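Local coordinates for protein putative oxidoreductase (Gluconobacter oxydans, PDB 3WJ7) that probably works as a coenzyme-dependent oxidoreductase of the short-chain dehydrogenase/reductase (SDR) family, possibly with NAD+-linked aldehyde dehydrogenase activity, at residues 81-86 and 121-126; 177-182 and 225-230; 236-241 and 310-315. All blocks are in the same frame, centred on the assembly; numbering follows the deposited sequence.

Contact 1. Residues 81-86 and 121-126; sequences LFHVAA and IIYCSS
Two aromatic side chains, H83 and Y123, lie abreast across this parallel strand pair, both running out from the same face of the sheet. The strands are the neighbouring parallel members of a beta-alpha-beta unit in the Rossmann-type core, linked by helix 95-115; their axes come within 4.7 Å and differ in direction by 10°. H83 and Y123 form a beta bridge. The ring planes are inclined at 42° with centroids 5.5 Å apart, so the rings meet obliquely. CD2 of H83 approaches the rim of the tyrosine near its plane, 3.5 Å from CE1. H83 reaches this place because its CG is anti to the backbone N (chi1 -179°), and the imidazole is held from both nitrogens: ND1 by T19 OG1 and NE2 by T106 OG1, the latter on helix 95-115. That double grip probably fixes its rotation.

L81 and I121 share this face, with CB of the leucine 4.1 Å from CG1 of the isoleucine. F82 and I122 stand side by side on the reverse face, where helix 220-233 packs against both. Between the faces, I122 N bonds to L81 O, H83 N to I122 O at 2.9 Å, and C124 N to H83 O at 3.0 Å, the alternation of a parallel pair. At the C-terminal end, where the first strand has given way to a loop, the C124 side chain comes about 3 Å from a bound mercury ion, while its CB lies 3.3 Å from H83 O.

Contact 2. Residues 177-182 and 225-230; sequences IIVNPS and EGHALA
V179 spreads its CG1 methyl over one face of the H227 imidazole, 3.8 Å from the ring centroid and 21° off the ring normal, which meets the geometry of a CH-pi contact. The methyl is displaced from the middle of the ring toward its rim. H227 starts from a CB that does not aim at the strand; with CG anti to the carbonyl carbon (chi1 -75°), the ring swings back across the gap and presents its face to the valine. The second branch of V179 works separately: CG2 meets A230 CB at 3.8 Å, one turn farther along the helix.

A230 takes a second methyl as well, since I177 CG2 lies 4.0 Å from its CB. The longer branch of I177 passes on to the helix backbone, bringing CD1 to 3.4 Å from A230 O. No hydrogen bond spans the two segments; the five touching residues are buried, and methyl groups make the main approaches, to the imidazole, to A230 CB and to the A230 carbonyl.

This is helix-on-sheet packing of the Rossmann-type fold: the axes of strand 177-181 and helix 225-230 are 9.3 Å apart and run nearly antiparallel, at 160°. The small A230 side chain probably allows both branched residues to reach the helix at this spacing. I178, by contrast, points to the other side of the sheet, onto helix 153-172. C124 of the adjacent strand and L242 of strand 239-248 also touch the H227 ring. P181 approaches that ring more loosely with CG, and its own side chain lies about 4 Å from a bound mercury ion.

Contact 3. Residues 236-241 and 310-315; sequences IGEKYI and SDKAKK
K312 stretches out straight from its helix and crosses both Y240 and E238 at about a right angle. Its CG is anti to the backbone N (chi1 175°), and the extended chain beyond carries the ammonium past the tyrosine ring to the start of the strand. On the way, K312 CE passes 3.8 Å from Y240 CE2, obliquely to the ring. E238 bends at chi2 to meet the lysine: K312 NZ donates to E238 OE2 at 2.8 Å in a salt bridge, arriving on the anti side of the carboxylate and 17° out of its plane. A weak second bond joins K312 NZ to K239 O at 3.3 Å. The ammonium also stands over the Y240 ring, but at 5.1 Å from NZ to the centroid any cation-pi attraction is slight.

The axes of strand 239-241 and helix 311-315 approach to 6.9 Å at 102°, so the helix, late in the chain, lies across a strand of the Rossmann-type sheet. A methionine in place of K312 would probably leave the E238 carboxylate without its charged mate and K239 O without this donor. Closer to the helix axis, A313 fits between strand atoms, its CB 4.1 Å from Y240 CB and 3.7 Å from I241 O. The polar ends beside it bond elsewhere: Y240 OH to K235 N, and S310 OG to G243 N, while S310 OG also touches I241 CG2 at 4.0 Å.

Overall arrangement
From the N terminus, contact 1 comes first, joining strands 78-83 and 120-124 around a loop of 34 residues that holds helix 95-115. Contact 2 opens at strand 176-185 and closes 42 residues later on helix 220-233; contact 3 opens after five intervening residues, running into strand 239-248, and closes after 68 residues on helix 311-317. The three are strictly in series, with no nesting or crossing. Strand 176-185 connects them: it pairs with 120-124 through Y123 N to I177 O, and with 239-248 through N180 N to Y240 O. Contacts 1 and 3 stay about 6 Å apart at their nearest atoms.

Contact 1. Residues 81-86 and 121-126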
loop_
_atom_site.group_PDB
_atom_site.type_symbol
_atom_site.label_atom_id
_atom_site.label_comp_id
_atom_site.label_asym_id
_atom_site.label_seq_id
_atom_site.Cartn_x
_atom_site.Cartn_y
_atom_site.Cartn_z
ATOM N N LEU A 81 23.784 19.328 12.260
ATOM C CA LEU A 81 22.644 18.480 12.280
ATOM C C LEU A 81 23.061 17.034 11.975
ATOM O O LEU A 81 23.720 16.745 10.959
ATOM C CB LEU A 81 21.615 18.966 11.272
ATOM C CG LEU A 81 20.473 17.959 11.069
ATOM C CD1 LEU A 81 19.644 17.788 12.350
ATOM C CD2 LEU A 81 19.585 18.371 9.911
ATOM N N PHE A 82 22.684 16.156 12.905
ATOM C CA PHE A 82 22.677 14.705 12.733
ATOM C C PHE A 82 21.241 14.241 12.523
ATOM O O PHE A 82 20.435 14.288 13.455
ATOM C CB PHE A 82 23.249 14.021 13.968
ATOM C CG PHE A 82 24.700 14.196 14.105
ATOM C CD1 PHE A 82 25.569 13.218 13.658
ATOM C CD2 PHE A 82 25.223 15.373 14.654
ATOM C CE1 PHE A 82 26.966 13.385 13.784
ATOM C CE2 PHE A 82 26.597 15.553 14.763
ATOM C CZ PHE A 82 27.475 14.557 14.343
ATOM N N HIS A 83 20.919 13.798 11.322
ATOM C CA HIS A 83 19.577 13.286 11.049
ATOM C C HIS A 83 19.602 11.790 11.193
ATOM O O HIS A 83 20.111 11.119 10.330
ATOM C CB HIS A 83 19.112 13.630 9.628
ATOM C CG HIS A 83 17.728 13.137 9.321
ATOM N ND1 HIS A 83 16.824 12.792 10.310
ATOM C CD2 HIS A 83 17.085 12.948 8.140
ATOM C CE1 HIS A 83 15.695 12.406 9.751
ATOM N NE2 HIS A 83 15.830 12.491 8.437
ATOM N N VAL A 84 19.083 11.265 12.280
ATOM C CA VAL A 84 18.993 9.817 12.398
ATOM C C VAL A 84 17.514 9.355 12.371
ATOM O O VAL A 84 16.680 9.921 13.051
ATOM C CB VAL A 84 19.666 9.313 13.684
ATOM C CG1 VAL A 84 19.729 7.779 13.658
ATOM C CG2 VAL A 84 21.052 9.946 13.870
ATOM N N ALA A 85 17.188 8.353 11.563
ATOM C CA ALA A 85 15.806 7.806 11.497
ATOM C C ALA A 85 15.236 7.497 12.887
ATOM O O ALA A 85 15.923 6.917 13.728
ATOM C CB ALA A 85 15.789 6.557 10.641
ATOM N N ALA A 86 13.988 7.904 13.136
ATOM C CA ALA A 86 13.335 7.710 14.452
ATOM C C ALA A 86 13.356 6.226 14.885
ATOM O O ALA A 86 13.782 5.878 16.003
ATOM C CB ALA A 86 11.903 8.249 14.422
ATOM N N ILE A 121 25.641 18.864 7.921
ATOM C CA ILE A 121 24.579 17.912 8.121
ATOM C C ILE A 121 25.185 16.547 7.976
ATOM O O ILE A 121 25.903 16.265 7.016
ATOM C CB ILE A 121 23.463 18.133 7.077
ATOM C CG1 ILE A 121 22.796 19.461 7.351
ATOM C CG2 ILE A 121 22.388 17.042 7.156
ATOM C CD1 ILE A 121 22.005 19.993 6.182
ATOM N N ILE A 122 24.938 15.689 8.943
ATOM C CA ILE A 122 25.301 14.299 8.762
ATOM C C ILE A 122 24.026 13.494 8.672
ATOM O O ILE A 122 23.188 13.488 9.605
ATOM C CB ILE A 122 26.120 13.798 9.922
ATOM C CG1 ILE A 122 27.482 14.480 9.908
ATOM C CG2 ILE A 122 26.291 12.268 9.893
ATOM C CD1 ILE A 122 27.962 14.315 11.306
ATOM N N TYR A 123 23.871 12.829 7.531
ATOM C CA TYR A 123 22.693 12.081 7.267
ATOM C C TYR A 123 22.933 10.596 7.502
ATOM O O TYR A 123 23.836 9.974 6.879
ATOM C CB TYR A 123 22.228 12.308 5.844
ATOM C CG TYR A 123 21.028 11.444 5.544
ATOM C CD1 TYR A 123 19.882 11.534 6.321
ATOM C CD2 TYR A 123 21.073 10.493 4.556
ATOM C CE1 TYR A 123 18.780 10.738 6.081
ATOM C CE2 TYR A 123 19.983 9.689 4.295
ATOM C CZ TYR A 123 18.845 9.824 5.066
ATOM O OH TYR A 123 17.786 9.045 4.812
ATOM N N CYS A 124 22.111 10.021 8.389
ATOM C CA CYS A 124 22.195 8.603 8.659
ATOM C C CYS A 124 21.349 7.855 7.696
ATOM O O CYS A 124 20.140 8.010 7.664
ATOM C CB CYS A 124 21.814 8.272 10.076
ATOM S SG CYS A 124 22.444 6.622 10.569
ATOM N N SER A 125 21.974 7.036 6.868
ATOM C CA SER A 125 21.210 6.293 5.876
ATOM C C SER A 125 21.446 4.841 6.164
ATOM O O SER A 125 21.452 4.471 7.313
ATOM C CB SER A 125 21.686 6.703 4.511
ATOM O OG SER A 125 21.408 5.774 3.511
ATOM N N SER A 126 21.682 3.974 5.197
ATOM C CA SER A 126 21.866 2.587 5.603
ATOM C C SER A 126 22.390 1.806 4.456
ATOM O O SER A 126 22.242 2.228 3.298
ATOM C CB SER A 126 20.541 2.000 6.097
ATOM O OG SER A 126 20.487 0.608 5.904
#

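Contact 2. Residues 177-182 and 225-230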
loop_
_atom_site.group_PDB
_atom_site.type_symbol
_atom_site.label_atom_id
_atom_site.label_comp_id
_atom_site.label_asym_id
_atom_site.label_seq_id
_atom_site.Cartn_x
_atom_site.Cartn_y
_atom_site.Cartn_z
ATOM N N ILE A 177 26.972 15.105 4.581
ATOM C CA ILE A 177 27.826 13.946 4.496
ATOM C C ILE A 177 26.937 12.770 4.861
ATOM O O ILE A 177 26.198 12.843 5.852
ATOM C CB ILE A 177 28.928 14.067 5.552
ATOM C CG1 ILE A 177 29.898 15.199 5.186
ATOM C CG2 ILE A 177 29.577 12.719 5.826
ATOM C CD1 ILE A 177 30.867 15.648 6.288
ATOM N N ILE A 178 27.012 11.685 4.080
ATOM C CA ILE A 178 26.190 10.490 4.298
ATOM C C ILE A 178 26.952 9.298 4.885
ATOM O O ILE A 178 28.025 8.892 4.414
ATOM C CB ILE A 178 25.534 9.998 2.996
ATOM C CG1 ILE A 178 24.818 11.148 2.308
ATOM C CG2 ILE A 178 24.605 8.786 3.262
ATOM C CD1 ILE A 178 24.234 10.769 0.951
ATOM N N VAL A 179 26.290 8.670 5.842
ATOM C CA VAL A 179 26.750 7.515 6.550
ATOM C C VAL A 179 25.711 6.382 6.279
ATOM O O VAL A 179 24.494 6.628 6.195
ATOM C CB VAL A 179 26.882 8.019 7.993
ATOM C CG1 VAL A 179 26.252 7.146 9.046
ATOM C CG2 VAL A 179 28.325 8.467 8.300
ATOM N N ASN A 180 26.200 5.168 6.072
ATOM C CA ASN A 180 25.412 3.982 5.789
ATOM C C ASN A 180 25.792 2.859 6.793
ATOM O O ASN A 180 26.634 2.014 6.511
ATOM C CB ASN A 180 25.690 3.501 4.360
ATOM C CG ASN A 180 25.397 4.561 3.290
ATOM O OD1 ASN A 180 24.359 4.499 2.609
ATOM N ND2 ASN A 180 26.311 5.514 3.113
ATOM N N PRO A 181 25.193 2.853 7.983
ATOM C CA PRO A 181 25.402 1.757 8.936
ATOM C C PRO A 181 24.880 0.421 8.388
ATOM O O PRO A 181 23.950 0.414 7.594
ATOM C CB PRO A 181 24.514 2.138 10.113
ATOM C CG PRO A 181 24.111 3.565 9.897
ATOM C CD PRO A 181 24.167 3.804 8.431
ATOM N N SER A 182 25.512 -0.686 8.772
ATOM C CA SER A 182 25.001 -2.005 8.456
ATOM C C SER A 182 23.956 -2.330 9.526
ATOM O O SER A 182 23.166 -1.471 9.905
ATOM C CB SER A 182 26.132 -3.043 8.441
ATOM O OG SER A 182 26.793 -3.132 9.705
ATOM N N GLU A 225 30.190 6.083 16.939
ATOM C CA GLU A 225 31.483 6.720 16.894
ATOM C C GLU A 225 31.709 7.152 15.447
ATOM O O GLU A 225 32.144 8.293 15.174
ATOM C CB GLU A 225 32.556 5.731 17.402
ATOM C CG GLU A 225 34.018 6.076 17.082
ATOM C CD GLU A 225 34.598 7.335 17.769
ATOM O OE1 GLU A 225 33.990 7.905 18.724
ATOM O OE2 GLU A 225 35.707 7.744 17.336
ATOM N N GLY A 226 31.396 6.254 14.519
ATOM C CA GLY A 226 31.578 6.544 13.100
ATOM C C GLY A 226 30.838 7.798 12.640
ATOM O O GLY A 226 31.306 8.490 11.738
ATOM N N HIS A 227 29.692 8.113 13.252
ATOM C CA HIS A 227 29.022 9.371 12.950
ATOM C C HIS A 227 29.902 10.550 13.371
ATOM O O HIS A 227 29.978 11.558 12.672
ATOM C CB HIS A 227 27.685 9.492 13.683
ATOM C CG HIS A 227 26.585 8.655 13.120
ATOM N ND1 HIS A 227 25.457 9.203 12.542
ATOM C CD2 HIS A 227 26.400 7.316 13.104
ATOM C CE1 HIS A 227 24.645 8.234 12.158
ATOM N NE2 HIS A 227 25.196 7.081 12.484
ATOM N N ALA A 228 30.561 10.438 14.526
ATOM C CA ALA A 228 31.358 11.557 15.014
ATOM C C ALA A 228 32.529 11.789 14.076
ATOM O O ALA A 228 32.848 12.935 13.715
ATOM C CB ALA A 228 31.813 11.328 16.451
ATOM N N LEU A 229 33.134 10.675 13.648
ATOM C CA LEU A 229 34.270 10.692 12.696
ATOM C C LEU A 229 33.891 11.272 11.368
ATOM O O LEU A 229 34.731 11.869 10.714
ATOM C CB LEU A 229 34.809 9.272 12.469
ATOM C CG LEU A 229 35.325 8.636 13.763
ATOM C CD1 LEU A 229 35.664 7.153 13.594
ATOM C CD2 LEU A 229 36.488 9.481 14.273
ATOM N N ALA A 230 32.635 11.075 10.941
ATOM C CA ALA A 230 32.205 11.663 9.668
ATOM C C ALA A 230 32.049 13.169 9.787
ATOM O O ALA A 230 32.356 13.881 8.831
ATOM C CB ALA A 230 30.937 11.046 9.153
#

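Contact 3. Residues 236-241 and 310-315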
loop_
_atom_site.group_PDB
_atom_site.type_symbol
_atom_site.label_atom_id
_atom_site.label_comp_id
_atom_site.label_asym_id
_atom_site.label_seq_id
_atom_site.Cartn_x
_atom_site.Cartn_y
_atom_site.Cartn_z
ATOM N N ILE A 236 31.917 16.545 2.468
ATOM C CA ILE A 236 30.624 16.817 1.899
ATOM C C ILE A 236 30.404 16.144 0.539
ATOM O O ILE A 236 31.220 16.279 -0.350
ATOM C CB ILE A 236 30.377 18.314 1.840
ATOM C CG1 ILE A 236 30.202 18.806 3.273
ATOM C CG2 ILE A 236 29.134 18.545 1.008
ATOM C CD1 ILE A 236 30.696 20.204 3.538
ATOM N N GLY A 237 29.320 15.376 0.428
ATOM C CA GLY A 237 28.943 14.686 -0.799
ATOM C C GLY A 237 29.287 13.201 -0.841
ATOM O O GLY A 237 28.841 12.467 -1.766
ATOM N N GLU A 238 30.076 12.744 0.128
ATOM C CA GLU A 238 30.481 11.365 0.166
ATOM C C GLU A 238 29.564 10.549 1.083
ATOM O O GLU A 238 28.953 11.093 2.021
ATOM C CB GLU A 238 31.914 11.265 0.687
ATOM C CG GLU A 238 32.987 12.025 -0.109
ATOM C CD GLU A 238 33.125 11.541 -1.546
ATOM O OE1 GLU A 238 32.904 12.374 -2.446
ATOM O OE2 GLU A 238 33.424 10.342 -1.775
ATOM N N LYS A 239 29.465 9.250 0.777
ATOM C CA LYS A 239 28.846 8.233 1.631
ATOM C C LYS A 239 29.932 7.413 2.282
ATOM O O LYS A 239 30.971 7.104 1.664
ATOM C CB LYS A 239 28.075 7.180 0.814
ATOM C CG LYS A 239 26.997 7.639 -0.143
ATOM C CD LYS A 239 26.895 6.546 -1.203
ATOM C CE LYS A 239 25.519 6.440 -1.840
ATOM N NZ LYS A 239 25.640 6.176 -3.310
ATOM N N TYR A 240 29.654 6.940 3.484
ATOM C CA TYR A 240 30.589 6.023 4.121
ATOM C C TYR A 240 29.862 4.894 4.765
ATOM O O TYR A 240 29.012 5.116 5.615
ATOM C CB TYR A 240 31.431 6.758 5.177
ATOM C CG TYR A 240 32.151 8.006 4.705
ATOM C CD1 TYR A 240 31.484 9.245 4.641
ATOM C CD2 TYR A 240 33.500 7.962 4.348
ATOM C CE1 TYR A 240 32.144 10.402 4.219
ATOM C CE2 TYR A 240 34.172 9.114 3.925
ATOM C CZ TYR A 240 33.502 10.324 3.867
ATOM O OH TYR A 240 34.159 11.454 3.460
ATOM N N ILE A 241 30.165 3.674 4.342
ATOM C CA ILE A 241 29.598 2.456 4.973
ATOM C C ILE A 241 30.152 2.297 6.391
ATOM O O ILE A 241 31.349 2.399 6.599
ATOM C CB ILE A 241 29.942 1.190 4.155
ATOM C CG1 ILE A 241 29.177 1.191 2.837
ATOM C CG2 ILE A 241 29.589 -0.075 4.925
ATOM C CD1 ILE A 241 29.832 0.443 1.712
ATOM N N SER A 310 33.873 -1.912 4.768
ATOM C CA SER A 310 33.990 -0.614 5.433
ATOM C C SER A 310 35.351 0.032 5.179
ATOM O O SER A 310 35.871 0.810 6.009
ATOM C CB SER A 310 33.763 -0.766 6.933
ATOM O OG SER A 310 32.540 -1.417 7.182
ATOM N N ASP A 311 35.952 -0.304 4.041
ATOM C CA ASP A 311 37.316 0.138 3.816
ATOM C C ASP A 311 37.432 1.655 3.585
ATOM O O ASP A 311 38.357 2.289 4.100
ATOM C CB ASP A 311 38.004 -0.712 2.746
ATOM C CG ASP A 311 38.437 -2.087 3.283
ATOM O OD1 ASP A 311 38.487 -2.272 4.523
ATOM O OD2 ASP A 311 38.724 -2.989 2.467
ATOM N N LYS A 312 36.462 2.239 2.886
ATOM C CA LYS A 312 36.424 3.670 2.690
ATOM C C LYS A 312 36.394 4.411 4.022
ATOM O O LYS A 312 37.188 5.292 4.244
ATOM C CB LYS A 312 35.279 4.072 1.783
ATOM C CG LYS A 312 35.171 5.568 1.669
ATOM C CD LYS A 312 34.314 5.932 0.492
ATOM C CE LYS A 312 34.142 7.432 0.476
ATOM N NZ LYS A 312 33.233 7.815 -0.614
ATOM N N ALA A 313 35.551 4.039 4.956
ATOM C CA ALA A 313 35.607 4.751 6.225
ATOM C C ALA A 313 36.856 4.368 7.039
ATOM O O ALA A 313 37.264 5.095 7.960
ATOM C CB ALA A 313 34.336 4.538 7.041
ATOM N N LYS A 314 37.459 3.228 6.726
ATOM C CA LYS A 314 38.646 2.820 7.504
ATOM C C LYS A 314 39.838 3.713 7.183
ATOM O O LYS A 314 40.461 4.231 8.089
ATOM C CB LYS A 314 38.994 1.340 7.347
ATOM C CG LYS A 314 38.381 0.508 8.440
ATOM C CD LYS A 314 38.379 -0.970 8.106
ATOM C CE LYS A 314 37.269 -1.668 8.894
ATOM N NZ LYS A 314 37.475 -3.144 8.885
ATOM N N LYS A 315 40.088 3.910 5.890
ATOM C CA LYS A 315 41.190 4.707 5.402
ATOM C C LYS A 315 40.883 6.158 5.624
ATOM O O LYS A 315 41.701 6.887 6.164
ATOM C CB LYS A 315 41.395 4.481 3.902
ATOM C CG LYS A 315 41.539 3.009 3.542
ATOM C CD LYS A 315 41.816 2.810 2.059
ATOM C CE LYS A 315 41.687 1.334 1.697
ATOM N NZ LYS A 315 41.582 1.173 0.223
#